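Local atomic coordinates of alpha-acetolactate decarboxylase (Bacillus subtilis subsp. subtilis str. 168, PDB entry 5XNE), a protein that catalyses the zinc-dependent decarboxylation of (2S)-2-acetolactate to (R)-acetoin, a product that the cell can excrete. Residues Y110-D115 / Y172-I177; K97-M102 / V197-K202; D19-L24 / N206-N211. All coordinates share one frame; numbering follows the deposited sequence.

Interaction 1. Residues Y110-D115 / Y172-I177; sequences YAIRID and YHLHFI. With ZN (zinc ion), chain D.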
loop_
_atom_site.group_PDB
_atom_site.type_symbol
_atom_site.label_atom_id
_atom_site.label_comp_id
_atom_site.label_asym_id
_atom_site.label_seq_id
_atom_site.Cartn_x
_atom_site.Cartn_y
_atom_site.Cartn_z
ATOM N N TYR B 110 -5.685 9.833 -6.749
ATOM C CA TYR B 110 -5.827 11.185 -7.298
ATOM C C TYR B 110 -5.473 12.236 -6.265
ATOM O O TYR B 110 -5.762 12.075 -5.079
ATOM C CB TYR B 110 -7.261 11.453 -7.796
ATOM C CG TYR B 110 -7.730 10.465 -8.827
ATOM C CD1 TYR B 110 -8.355 9.288 -8.441
ATOM C CD2 TYR B 110 -7.523 10.695 -10.180
ATOM C CE1 TYR B 110 -8.785 8.356 -9.381
ATOM C CE2 TYR B 110 -7.944 9.770 -11.130
ATOM C CZ TYR B 110 -8.572 8.603 -10.715
ATOM O OH TYR B 110 -8.997 7.674 -11.647
ATOM N N ALA B 111 -4.858 13.316 -6.722
ATOM C CA ALA B 111 -4.776 14.524 -5.919
ATOM C C ALA B 111 -5.884 15.435 -6.407
ATOM O O ALA B 111 -6.193 15.467 -7.610
ATOM C CB ALA B 111 -3.428 15.195 -6.052
ATOM N N ILE B 112 -6.497 16.164 -5.489
ATOM C CA ILE B 112 -7.606 17.025 -5.870
ATOM C C ILE B 112 -7.539 18.355 -5.142
ATOM O O ILE B 112 -7.205 18.432 -3.958
ATOM C CB ILE B 112 -8.957 16.331 -5.612
ATOM C CG1 ILE B 112 -10.130 17.218 -6.054
ATOM C CG2 ILE B 112 -9.105 15.991 -4.161
ATOM C CD1 ILE B 112 -11.462 16.485 -6.026
ATOM N N ARG B 113 -7.876 19.411 -5.882
ATOM C CA ARG B 113 -7.815 20.768 -5.389
ATOM C C ARG B 113 -9.062 21.529 -5.807
ATOM O O ARG B 113 -9.484 21.458 -6.962
ATOM C CB ARG B 113 -6.566 21.454 -5.924
ATOM C CG ARG B 113 -6.370 22.855 -5.468
ATOM C CD ARG B 113 -5.084 23.377 -6.059
ATOM N NE ARG B 113 -4.956 24.797 -5.819
ATOM C CZ ARG B 113 -3.838 25.478 -6.015
ATOM N NH1 ARG B 113 -2.742 24.842 -6.422
ATOM N NH2 ARG B 113 -3.820 26.782 -5.782
ATOM N N ILE B 114 -9.640 22.228 -4.845
ATOM C CA ILE B 114 -10.807 23.071 -5.046
ATOM C C ILE B 114 -10.398 24.495 -4.699
ATOM O O ILE B 114 -10.039 24.758 -3.554
ATOM C CB ILE B 114 -11.977 22.678 -4.122
ATOM C CG1 ILE B 114 -12.708 21.409 -4.544
ATOM C CG2 ILE B 114 -12.962 23.756 -4.091
ATOM C CD1 ILE B 114 -13.911 21.160 -3.649
ATOM N N ASP B 115 -10.453 25.413 -5.659
ATOM C CA ASP B 115 -10.117 26.803 -5.377
ATOM C C ASP B 115 -11.327 27.682 -5.613
ATOM O O ASP B 115 -11.882 27.690 -6.703
ATOM C CB ASP B 115 -8.963 27.286 -6.247
ATOM C CG ASP B 115 -7.706 26.477 -6.041
ATOM O OD1 ASP B 115 -7.003 26.711 -5.038
ATOM O OD2 ASP B 115 -7.424 25.611 -6.889
ATOM N N TYR B 172 -12.138 10.228 0.055
ATOM C CA TYR B 172 -11.625 11.592 0.091
ATOM C C TYR B 172 -10.984 11.908 1.423
ATOM O O TYR B 172 -11.553 11.638 2.485
ATOM C CB TYR B 172 -12.739 12.613 -0.170
ATOM C CG TYR B 172 -13.320 12.573 -1.561
ATOM C CD1 TYR B 172 -12.751 13.313 -2.594
ATOM C CD2 TYR B 172 -14.452 11.814 -1.841
ATOM C CE1 TYR B 172 -13.291 13.286 -3.871
ATOM C CE2 TYR B 172 -14.996 11.776 -3.113
ATOM C CZ TYR B 172 -14.413 12.515 -4.120
ATOM O OH TYR B 172 -14.960 12.480 -5.382
ATOM N N HIS B 173 -9.799 12.500 1.362
ATOM C CA HIS B 173 -9.151 13.027 2.547
ATOM C C HIS B 173 -8.687 14.437 2.186
ATOM O O HIS B 173 -7.795 14.606 1.366
ATOM C CB HIS B 173 -7.987 12.122 2.973
ATOM C CG HIS B 173 -7.274 12.584 4.207
ATOM N ND1 HIS B 173 -6.149 11.954 4.682
ATOM C CD2 HIS B 173 -7.529 13.604 5.059
ATOM C CE1 HIS B 173 -5.739 12.560 5.786
ATOM N NE2 HIS B 173 -6.552 13.574 6.029
ATOM N N LEU B 174 -9.328 15.433 2.782
ATOM C CA LEU B 174 -9.176 16.819 2.341
ATOM C C LEU B 174 -8.860 17.744 3.506
ATOM O O LEU B 174 -9.435 17.603 4.593
ATOM C CB LEU B 174 -10.461 17.304 1.645
ATOM C CG LEU B 174 -11.001 16.415 0.526
ATOM C CD1 LEU B 174 -12.403 16.881 0.140
ATOM C CD2 LEU B 174 -10.081 16.423 -0.674
ATOM N N HIS B 175 -7.953 18.685 3.262
ATOM C CA HIS B 175 -7.677 19.763 4.204
ATOM C C HIS B 175 -8.061 21.101 3.563
ATOM O O HIS B 175 -8.281 21.161 2.360
ATOM C CB HIS B 175 -6.205 19.762 4.626
ATOM C CG HIS B 175 -5.832 18.635 5.546
ATOM N ND1 HIS B 175 -4.614 18.565 6.177
ATOM C CD2 HIS B 175 -6.524 17.533 5.937
ATOM C CE1 HIS B 175 -4.561 17.472 6.924
ATOM N NE2 HIS B 175 -5.707 16.828 6.794
ATOM N N PHE B 176 -8.132 22.155 4.371
ATOM C CA PHE B 176 -8.541 23.477 3.899
ATOM C C PHE B 176 -7.649 24.568 4.482
ATOM O O PHE B 176 -7.248 24.486 5.640
ATOM C CB PHE B 176 -10.004 23.733 4.287
ATOM C CG PHE B 176 -10.444 25.162 4.100
ATOM C CD1 PHE B 176 -10.699 25.659 2.829
ATOM C CD2 PHE B 176 -10.608 25.996 5.192
ATOM C CE1 PHE B 176 -11.117 26.992 2.656
ATOM C CE2 PHE B 176 -11.019 27.327 5.028
ATOM C CZ PHE B 176 -11.273 27.814 3.765
ATOM N N ILE B 177 -7.335 25.579 3.673
ATOM C CA ILE B 177 -6.711 26.798 4.190
ATOM C C ILE B 177 -7.364 28.001 3.502
ATOM O O ILE B 177 -7.682 27.960 2.309
ATOM C CB ILE B 177 -5.170 26.785 3.987
ATOM C CG1 ILE B 177 -4.516 27.944 4.754
ATOM C CG2 ILE B 177 -4.803 26.791 2.513
ATOM C CD1 ILE B 177 -3.002 27.803 4.916
HETATM ZN ZN ZN D . -6.250 14.910 7.813
HETATM O O HOH W 1 -6.141 13.059 9.204
HETATM O O HOH W 2 -4.112 14.280 7.975
HETATM O O HOH W 3 -5.682 15.580 9.933
#

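Interaction 2. Residues K97-M102 / V197-K202; sequences KEINSM and VTISQK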
loop_
_atom_site.group_PDB
_atom_site.type_symbol
_atom_site.label_atom_id
_atom_site.label_comp_id
_atom_site.label_asym_id
_atom_site.label_seq_id
_atom_site.Cartn_x
_atom_site.Cartn_y
_atom_site.Cartn_z
ATOM N N LYS B 97 -19.948 12.761 -4.929
ATOM C CA LYS B 97 -20.514 11.805 -5.862
ATOM C C LYS B 97 -20.421 12.291 -7.305
ATOM O O LYS B 97 -20.336 11.481 -8.222
ATOM C CB LYS B 97 -21.959 11.464 -5.501
ATOM C CG LYS B 97 -22.129 11.098 -4.043
ATOM C CD LYS B 97 -21.764 9.642 -3.804
ATOM C CE LYS B 97 -21.542 9.372 -2.314
ATOM N NZ LYS B 97 -21.046 10.577 -1.565
ATOM N N GLU B 98 -20.405 13.600 -7.524
ATOM C CA GLU B 98 -20.260 14.093 -8.894
ATOM C C GLU B 98 -18.844 13.824 -9.421
ATOM O O GLU B 98 -18.665 13.315 -10.533
ATOM C CB GLU B 98 -20.592 15.584 -8.978
ATOM C CG GLU B 98 -20.146 16.243 -10.277
ATOM C CD GLU B 98 -21.071 17.370 -10.716
ATOM O OE1 GLU B 98 -22.264 17.349 -10.333
ATOM O OE2 GLU B 98 -20.605 18.278 -11.444
ATOM N N ILE B 99 -17.840 14.158 -8.613
ATOM C CA ILE B 99 -16.453 13.924 -8.988
ATOM C C ILE B 99 -16.182 12.431 -9.134
ATOM O O ILE B 99 -15.571 11.999 -10.106
ATOM C CB ILE B 99 -15.477 14.523 -7.955
ATOM C CG1 ILE B 99 -15.604 16.045 -7.937
ATOM C CG2 ILE B 99 -14.037 14.094 -8.246
ATOM C CD1 ILE B 99 -15.359 16.701 -9.273
ATOM N N ASN B 100 -16.655 11.643 -8.173
ATOM C CA ASN B 100 -16.328 10.221 -8.155
ATOM C C ASN B 100 -16.811 9.518 -9.423
ATOM O O ASN B 100 -16.164 8.591 -9.921
ATOM C CB ASN B 100 -16.876 9.551 -6.873
ATOM C CG ASN B 100 -18.396 9.304 -6.890
ATOM O OD1 ASN B 100 -19.042 9.224 -7.938
ATOM N ND2 ASN B 100 -18.972 9.203 -5.693
ATOM N N SER B 101 -17.929 9.993 -9.965
ATOM C CA SER B 101 -18.490 9.401 -11.176
ATOM C C SER B 101 -17.683 9.773 -12.419
ATOM O O SER B 101 -17.825 9.143 -13.467
ATOM C CB SER B 101 -19.949 9.832 -11.353
ATOM O OG SER B 101 -20.773 9.281 -10.336
ATOM N N MET B 102 -16.837 10.791 -12.290
ATOM C CA MET B 102 -16.083 11.340 -13.421
ATOM C C MET B 102 -14.635 10.825 -13.475
ATOM O O MET B 102 -13.948 10.955 -14.492
ATOM C CB MET B 102 -16.126 12.873 -13.355
ATOM C CG MET B 102 -14.816 13.605 -13.604
ATOM S SD MET B 102 -15.067 15.369 -13.883
ATOM C CE MET B 102 -13.376 15.919 -14.138
ATOM N N VAL B 197 -12.224 23.137 -9.867
ATOM C CA VAL B 197 -11.638 21.869 -9.452
ATOM C C VAL B 197 -10.507 21.486 -10.389
ATOM O O VAL B 197 -10.599 21.661 -11.608
ATOM C CB VAL B 197 -12.671 20.736 -9.432
ATOM C CG1 VAL B 197 -12.060 19.465 -8.844
ATOM C CG2 VAL B 197 -13.884 21.152 -8.621
ATOM N N THR B 198 -9.425 20.971 -9.817
ATOM C CA THR B 198 -8.324 20.450 -10.606
ATOM C C THR B 198 -7.953 19.100 -10.005
ATOM O O THR B 198 -7.900 18.964 -8.777
ATOM C CB THR B 198 -7.115 21.398 -10.605
ATOM O OG1 THR B 198 -7.551 22.729 -10.917
ATOM C CG2 THR B 198 -6.120 20.983 -11.654
ATOM N N ILE B 199 -7.729 18.109 -10.864
ATOM C CA ILE B 199 -7.462 16.732 -10.429
ATOM C C ILE B 199 -6.210 16.188 -11.118
ATOM O O ILE B 199 -5.978 16.427 -12.317
ATOM C CB ILE B 199 -8.664 15.808 -10.716
ATOM C CG1 ILE B 199 -9.913 16.322 -9.996
ATOM C CG2 ILE B 199 -8.374 14.378 -10.281
ATOM C CD1 ILE B 199 -11.159 15.497 -10.239
ATOM N N SER B 200 -5.391 15.467 -10.349
ATOM C CA SER B 200 -4.152 14.894 -10.855
ATOM C C SER B 200 -4.162 13.386 -10.602
ATOM O O SER B 200 -4.333 12.943 -9.470
ATOM C CB SER B 200 -2.949 15.561 -10.186
ATOM O OG SER B 200 -1.725 15.164 -10.781
ATOM N N GLN B 201 -4.001 12.601 -11.664
ATOM C CA GLN B 201 -4.092 11.145 -11.575
ATOM C C GLN B 201 -2.705 10.536 -11.384
ATOM O O GLN B 201 -1.761 10.901 -12.083
ATOM C CB GLN B 201 -4.757 10.585 -12.845
ATOM C CG GLN B 201 -4.715 9.067 -12.967
ATOM C CD GLN B 201 -5.357 8.589 -14.257
ATOM O OE1 GLN B 201 -6.513 8.903 -14.535
ATOM N NE2 GLN B 201 -4.605 7.845 -15.057
ATOM N N LYS B 202 -2.576 9.601 -10.447
ATOM C CA LYS B 202 -1.284 8.961 -10.188
ATOM C C LYS B 202 -1.379 7.426 -10.268
ATOM O O LYS B 202 -2.338 6.834 -9.751
ATOM C CB LYS B 202 -0.746 9.390 -8.814
ATOM C CG LYS B 202 -0.446 10.894 -8.693
ATOM C CD LYS B 202 0.533 11.337 -9.772
ATOM C CE LYS B 202 0.876 12.812 -9.673
ATOM N NZ LYS B 202 -0.355 13.586 -9.667
#

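Interaction 3. Residues D19-L24 / N206-N211; sequences DGDFEL and NLRLPN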
loop_
_atom_site.group_PDB
_atom_site.type_symbol
_atom_site.label_atom_id
_atom_site.label_comp_id
_atom_site.label_asym_id
_atom_site.label_seq_id
_atom_site.Cartn_x
_atom_site.Cartn_y
_atom_site.Cartn_z
ATOM N N ASP B 19 5.248 10.467 16.674
ATOM C CA ASP B 19 6.578 10.999 16.384
ATOM C C ASP B 19 7.204 10.222 15.233
ATOM O O ASP B 19 7.517 9.044 15.390
ATOM C CB ASP B 19 7.482 10.919 17.622
ATOM C CG ASP B 19 7.080 11.892 18.728
ATOM O OD1 ASP B 19 6.028 12.558 18.631
ATOM O OD2 ASP B 19 7.838 11.976 19.709
ATOM N N GLY B 20 7.368 10.857 14.076
ATOM C CA GLY B 20 8.061 10.217 12.971
ATOM C C GLY B 20 9.449 10.795 12.759
ATOM O O GLY B 20 9.906 11.634 13.535
ATOM N N ASP B 21 10.128 10.342 11.707
ATOM C CA ASP B 21 11.445 10.879 11.392
ATOM C C ASP B 21 11.497 11.592 10.042
ATOM O O ASP B 21 12.570 12.019 9.609
ATOM C CB ASP B 21 12.502 9.765 11.448
ATOM C CG ASP B 21 12.276 8.676 10.418
ATOM O OD1 ASP B 21 11.195 8.636 9.792
ATOM O OD2 ASP B 21 13.186 7.830 10.243
ATOM N N PHE B 22 10.354 11.738 9.377
ATOM C CA PHE B 22 10.345 12.479 8.118
ATOM C C PHE B 22 10.522 13.973 8.348
ATOM O O PHE B 22 9.739 14.610 9.057
ATOM C CB PHE B 22 9.061 12.242 7.329
ATOM C CG PHE B 22 9.028 12.988 6.013
ATOM C CD1 PHE B 22 9.663 12.472 4.895
ATOM C CD2 PHE B 22 8.360 14.196 5.900
ATOM C CE1 PHE B 22 9.631 13.163 3.681
ATOM C CE2 PHE B 22 8.324 14.889 4.692
ATOM C CZ PHE B 22 8.961 14.374 3.593
ATOM N N GLU B 23 11.555 14.525 7.728
ATOM C CA GLU B 23 11.890 15.933 7.896
ATOM C C GLU B 23 11.341 16.758 6.747
ATOM O O GLU B 23 11.634 16.461 5.579
ATOM C CB GLU B 23 13.401 16.095 7.978
ATOM C CG GLU B 23 13.851 17.483 8.368
ATOM C CD GLU B 23 14.960 17.436 9.390
ATOM O OE1 GLU B 23 15.366 16.310 9.780
ATOM O OE2 GLU B 23 15.444 18.513 9.801
ATOM N N LEU B 24 10.547 17.778 7.068
ATOM C CA LEU B 24 9.845 18.539 6.032
ATOM C C LEU B 24 10.819 19.338 5.154
ATOM O O LEU B 24 10.439 19.841 4.097
ATOM C CB LEU B 24 8.764 19.455 6.651
ATOM C CG LEU B 24 7.577 18.701 7.311
ATOM C CD1 LEU B 24 6.256 19.483 7.510
ATOM C CD2 LEU B 24 7.251 17.469 6.547
ATOM N N ASN B 206 4.177 5.219 -3.432
ATOM C CA ASN B 206 5.380 4.762 -2.745
ATOM C C ASN B 206 5.263 5.009 -1.262
ATOM O O ASN B 206 5.267 6.160 -0.820
ATOM C CB ASN B 206 6.653 5.435 -3.237
ATOM C CG ASN B 206 7.892 4.906 -2.482
ATOM O OD1 ASN B 206 8.491 3.926 -2.886
ATOM N ND2 ASN B 206 8.209 5.514 -1.334
ATOM N N LEU B 207 5.172 3.916 -0.516
ATOM C CA LEU B 207 5.082 3.964 0.938
ATOM C C LEU B 207 6.467 3.933 1.564
ATOM O O LEU B 207 7.236 2.999 1.328
ATOM C CB LEU B 207 4.253 2.786 1.441
ATOM C CG LEU B 207 4.226 2.575 2.950
ATOM C CD1 LEU B 207 3.627 3.778 3.681
ATOM C CD2 LEU B 207 3.450 1.309 3.275
ATOM N N ARG B 208 6.776 4.961 2.351
ATOM C CA ARG B 208 8.044 5.037 3.085
ATOM C C ARG B 208 7.796 4.814 4.572
ATOM O O ARG B 208 7.039 5.550 5.198
ATOM C CB ARG B 208 8.702 6.392 2.850
ATOM C CG ARG B 208 9.879 6.699 3.762
ATOM C CD ARG B 208 11.025 5.715 3.570
ATOM N NE ARG B 208 12.293 6.333 3.954
ATOM C CZ ARG B 208 12.686 6.530 5.208
ATOM N NH1 ARG B 208 11.917 6.161 6.214
ATOM N NH2 ARG B 208 13.856 7.109 5.458
ATOM N N LEU B 209 8.415 3.782 5.131
ATOM C CA LEU B 209 8.260 3.491 6.559
ATOM C C LEU B 209 9.343 4.193 7.373
ATOM O O LEU B 209 10.493 4.250 6.956
ATOM C CB LEU B 209 8.321 1.981 6.798
ATOM C CG LEU B 209 7.364 1.193 5.888
ATOM C CD1 LEU B 209 7.581 -0.316 6.047
ATOM C CD2 LEU B 209 5.941 1.616 6.215
ATOM N N PRO B 210 8.970 4.732 8.541
ATOM C CA PRO B 210 9.962 5.451 9.352
ATOM C C PRO B 210 10.966 4.522 10.017
ATOM O O PRO B 210 10.634 3.393 10.362
ATOM C CB PRO B 210 9.117 6.166 10.407
ATOM C CG PRO B 210 7.853 5.383 10.502
ATOM C CD PRO B 210 7.629 4.720 9.154
ATOM N N ASN B 211 12.186 5.016 10.191
ATOM C CA ASN B 211 13.214 4.259 10.882
ATOM C C ASN B 211 13.216 4.659 12.346
ATOM O O ASN B 211 14.181 5.231 12.845
ATOM C CB ASN B 211 14.573 4.508 10.242
ATOM C CG ASN B 211 15.627 3.563 10.749
ATOM O OD1 ASN B 211 15.337 2.420 11.089
ATOM N ND2 ASN B 211 16.864 4.034 10.799
#

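Interaction 1. Residues Y110-D115 / Y172-I177
Ile112 and Leu174 meet in a buried contact between two beta strands, 109-115 and 171-178, that both pair antiparallel with strand 151-160. The apolar part is small. At chi1 -178° Ile112 CG1 runs anti to the backbone N and CG2 sits between N and the carbonyl carbon; from there CG2 meets Leu174 CD2 at 3.6 Å, the two chains crossing obliquely. The other arm ends at CD1, which comes to the edge of the Tyr172 ring, 4.3 Å from CE1. Phe95 of helix 92-100 also packs on Ile112.

The charged group lies on the other side of strand 109-115. Arg113 and Asp115 form a salt bridge, gripped side-on: Arg113 NE reaches Asp115 OD1 at 2.9 Å, using that oxygen's syn lone pair, while Arg113 NH2 comes to the same Asp115 OD1 from above the carboxylate plane at 3.3 Å. Arg113 NH1 has a second partner, Asp49.

The metal group uses alternate residues of 172-177. His173 NE2 and His175 NE2 each bind zinc at 2.2 Å, and His186 and three waters complete six ligands. His175 is held in its rotation by a hydrogen bond from its ND1 to Leu45 O.

Interaction 2. Residues K97-M102 / V197-K202
Val197 opens the strand side of the contact, with its CG1 methyl turned to Ile99 of the helix and lying 4.3 Å from Ile99 CD1. Ile99 bends its longer arm (chi2 -57°), placing CD1 near Val197, while CG2, on the other branch, meets the next inward residue of the strand. Thr198 turns its side chain to the other face of the sheet, where it packs on Phe78 and Pro80.

Ile199 brings the chain back to the helix. Its arm is fully extended (chi2 179°), which carries CD1 out toward the helix to meet Ile99 CG2 at 3.8 Å, tip to tip. Ile99 is therefore touched by both strand residues, one on each of its branches. This is a helix packed on a face of a beta sheet: helix 92-100 lies over strand 195-208, which runs antiparallel to strands 82-86 and 109-115. Met102 N donates to Ile99 O at 2.8 Å. Met102 also turns its side chain to the strand, its CE 4.5 Å from Ile199 CD1.

Ser200 again faces away from the helix, where its OG is hydrogen-bonded to Thr79 OG1; the modelled 2.4 Å between Ser200 OG and Lys202 NZ is too short to be taken at face value. Gln201 stands on the helix side but further along, packing on Tyr110 and on Phe216 of the second subunit. At Lys202 the side chain returns to the side of Ser200, while its backbone hydrogen-bonds with that of Phe109.

Interaction 3. Residues D19-L24 / N206-N211
Asp21 points its carboxylate into the loop at Pro210 and Asn211, and each oxygen has its own neighbour there. OD2 takes the contact's one hydrogen bond, from the backbone N of Asn211 at 3.0 Å with an N-H...O angle of 147°. The donor does not lie in the carboxylate plane but comes in from well above it. OD1 rests instead against the proline, 3.3 Å from Pro210 CB and 3.4 Å from Pro210 CA, the aspartate and proline side chains crossing at about a right angle. A first torsion of 63° sets Asp21 CG between its backbone N and carbonyl carbon, bringing both oxygens to that loop.

The Asn211 side chain begins beside the carboxylate, with CB 3.6 Å from Asp21 OD2, and then leads away; its amide plane is turned 57° from the carboxylate. Arg208 stands at longer range: its NH1 is 4.4 Å from Asp21 OD1, beyond a salt bridge, though the positive charge may still favour the ionised form of the carboxylate.

An aspartate accepting from a backbone N-H here joins the loop before strand 22-23, which pairs with 69-70, to the loop after strand 195-208, whose residues 206-208 extend the sheet antiparallel into the second subunit.

Interactions 1 and 2 belong to one continuous region, their centres about 11 Å apart. Strands 109-115 and 195-208 are neighbours, joined by probable hydrogen bonds such as Ala111 N to Ser200 O at 2.8 Å and Thr198 N to Arg113 O at 2.9 Å. Tyr172 links them on the helix side: its OH is hydrogen-bonded to Glu96 O and packs 3.3 Å from Ile99 CB. Interaction 1 supplies two of the three zinc-binding histidines, on strand 171-178. Interaction 3 is remote, its centre about 22 Å from that of interaction 1 and about 28 Å from that of interaction 2, yet shares strand 195-208 with interaction 2. That strand runs from the helix-covered region to the dimer interface.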